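Side-chain contact in aminopeptidase (Aneurinibacillus sp. AM-1, PDB 5IB9), which probably removes amino acids from the N-terminal ends of peptides as a zinc-dependent exopeptidase of the M28 family: residues 287-290 with 291-295. Residues are numbered along the deposited sequence; the frame is centred on the assembly and turned at random.
Sequences SEDE and IKRTI. With ZN (zinc ion), chain G.
The short helix 288-293 of the M28 peptidase fold opens with a capping box, and Ile291 N donates to Ser287 O (2.9 Å), closing the first turn. Ser287 suits the N-cap because its short hydroxyl turns forward to accept from Glu290 N at 3.0 Å, while the longer Glu290 reaches back and its OE1 accepts from Ser287 N through its anti lone pair, in a nearly straight bond (169°). Two amide N-H groups at the helix start, one at the N-cap and one in the first turn, are thus satisfied by side chains. Along the same helix, Asp289 and Arg293, four residues apart, form a salt bridge: OD2 meets NE at 2.8 Å at the edge of the guanidinium, near its plane, but the N-H is poorly aimed and the bond is weak. The aspartate reaches that way because its CG lies anti to the backbone N (chi1 -174°), and the arginine bends at chi3 to bring NE up to it. Thr294 gives its hydroxyl to Glu290 O (2.8 Å) from above the carbonyl plane; Arg293 N bonds chiefly to Asp289 O, with a weak second bond to Glu290 O. The extended Glu288 binds a zinc ion through OE2 (1.9 Å), a site shared with His204 of the second subunit. Its OE1 stands 4.3 Å from Lys292 NZ, too far for a salt bridge, and one water accepts from Lys292 NZ and donates weakly to Glu288 OE1. The opposite charges probably still attract. Glu290 OE2 pairs with Arg265, Arg293 NH1 bonds to Asn220 O, and Ser287 OG bonds to Glu56 of the second subunit. The helix therefore lies at the dimer interface, where nonpolar Ile291 suits its place by packing on Leu286 and Leu354 of its own chain and Pro59 of the second subunit, while the chain runs directly into strand 294-300, where Thr294 packs on Ile222 and Ile224 of the parallel neighbouring strand 222-228.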
loop_
_atom_site.group_PDB
_atom_site.type_symbol
_atom_site.label_atom_id
_atom_site.label_comp_id
_atom_site.label_asym_id
_atom_site.label_seq_id
_atom_site.Cartn_x
_atom_site.Cartn_y
_atom_site.Cartn_z
ATOM N N SER A 287 5.725 4.436 12.451
ATOM C CA SER A 287 7.185 4.369 12.386
ATOM C C SER A 287 7.689 3.203 13.155
ATOM O O SER A 287 6.956 2.550 13.939
ATOM C CB SER A 287 7.721 5.612 12.996
ATOM O OG SER A 287 7.506 5.658 14.436
ATOM N N GLU A 288 9.001 2.892 12.971
ATOM C CA GLU A 288 9.599 1.799 13.716
ATOM C C GLU A 288 9.533 2.061 15.236
ATOM O O GLU A 288 9.324 1.104 15.999
ATOM C CB GLU A 288 11.067 1.537 13.232
ATOM C CG GLU A 288 11.036 0.888 11.861
ATOM C CD GLU A 288 12.416 0.394 11.305
ATOM O OE1 GLU A 288 13.440 0.776 11.872
ATOM O OE2 GLU A 288 12.371 -0.516 10.449
ATOM N N ASP A 289 9.747 3.326 15.673
ATOM C CA ASP A 289 9.635 3.657 17.092
ATOM C C ASP A 289 8.191 3.397 17.562
ATOM O O ASP A 289 8.015 2.800 18.635
ATOM C CB ASP A 289 10.128 5.062 17.367
ATOM C CG ASP A 289 10.154 5.399 18.849
ATOM O OD1 ASP A 289 10.874 4.667 19.509
ATOM O OD2 ASP A 289 9.436 6.360 19.275
ATOM N N GLU A 290 7.170 3.876 16.855
ATOM C CA GLU A 290 5.755 3.584 17.250
ATOM C C GLU A 290 5.516 2.130 17.338
ATOM O O GLU A 290 4.879 1.711 18.341
ATOM C CB GLU A 290 4.815 4.234 16.242
ATOM C CG GLU A 290 4.826 5.790 16.367
ATOM C CD GLU A 290 3.958 6.356 15.290
ATOM O OE1 GLU A 290 4.140 6.134 14.066
ATOM O OE2 GLU A 290 2.968 7.053 15.573
ATOM N N ILE A 291 6.000 1.308 16.390
ATOM C CA ILE A 291 5.747 -0.096 16.475
ATOM C C ILE A 291 6.389 -0.690 17.754
ATOM O O ILE A 291 5.732 -1.500 18.506
ATOM C CB ILE A 291 6.321 -0.788 15.243
ATOM C CG1 ILE A 291 5.472 -0.362 14.025
ATOM C CG2 ILE A 291 6.280 -2.368 15.355
ATOM C CD1 ILE A 291 6.100 -0.701 12.673
ATOM N N LYS A 292 7.663 -0.351 18.012
ATOM C CA LYS A 292 8.357 -0.906 19.219
ATOM C C LYS A 292 7.659 -0.473 20.514
ATOM O O LYS A 292 7.724 -1.269 21.518
ATOM C CB LYS A 292 9.826 -0.424 19.229
ATOM C CG LYS A 292 10.605 -1.059 18.102
ATOM C CD LYS A 292 12.106 -0.694 18.090
ATOM C CE LYS A 292 12.771 -1.340 16.850
ATOM N NZ LYS A 292 13.428 -0.226 16.104
ATOM N N ARG A 293 6.999 0.672 20.526
ATOM C CA ARG A 293 6.431 1.186 21.786
ATOM C C ARG A 293 4.989 0.722 21.941
ATOM O O ARG A 293 4.391 1.013 23.006
ATOM C CB ARG A 293 6.430 2.735 21.771
ATOM C CG ARG A 293 7.828 3.186 21.860
ATOM C CD ARG A 293 7.913 4.578 21.963
ATOM N NE ARG A 293 7.352 5.415 20.926
ATOM C CZ ARG A 293 6.332 6.281 21.045
ATOM N NH1 ARG A 293 5.641 6.363 22.147
ATOM N NH2 ARG A 293 6.026 7.129 20.036
ATOM N N THR A 294 4.376 0.063 20.937
ATOM C CA THR A 294 2.959 -0.333 21.087
ATOM C C THR A 294 2.898 -1.670 21.808
ATOM O O THR A 294 3.290 -2.751 21.308
ATOM C CB THR A 294 2.365 -0.444 19.665
ATOM O OG1 THR A 294 2.327 0.826 19.059
ATOM C CG2 THR A 294 0.825 -0.829 19.876
ATOM N N ILE A 295 2.441 -1.569 23.062
ATOM C CA ILE A 295 2.430 -2.715 23.940
ATOM C C ILE A 295 1.232 -3.631 23.798
ATOM O O ILE A 295 1.266 -4.773 24.243
ATOM C CB ILE A 295 2.604 -2.349 25.417
ATOM C CG1 ILE A 295 1.416 -1.531 25.839
ATOM C CG2 ILE A 295 3.997 -1.543 25.684
ATOM C CD1 ILE A 295 1.480 -1.252 27.456
HETATM ZN ZN ZN G . 13.884 -1.221 9.549
HETATM O O HOH W 1 13.870 -1.874 13.471
HETATM O O HOH W 2 15.474 -1.280 10.670
HETATM O O HOH W 3 14.101 -3.485 8.495
HETATM O O HOH W 4 13.336 -3.109 9.400
HETATM O O HOH W 5 15.456 -2.578 9.392
#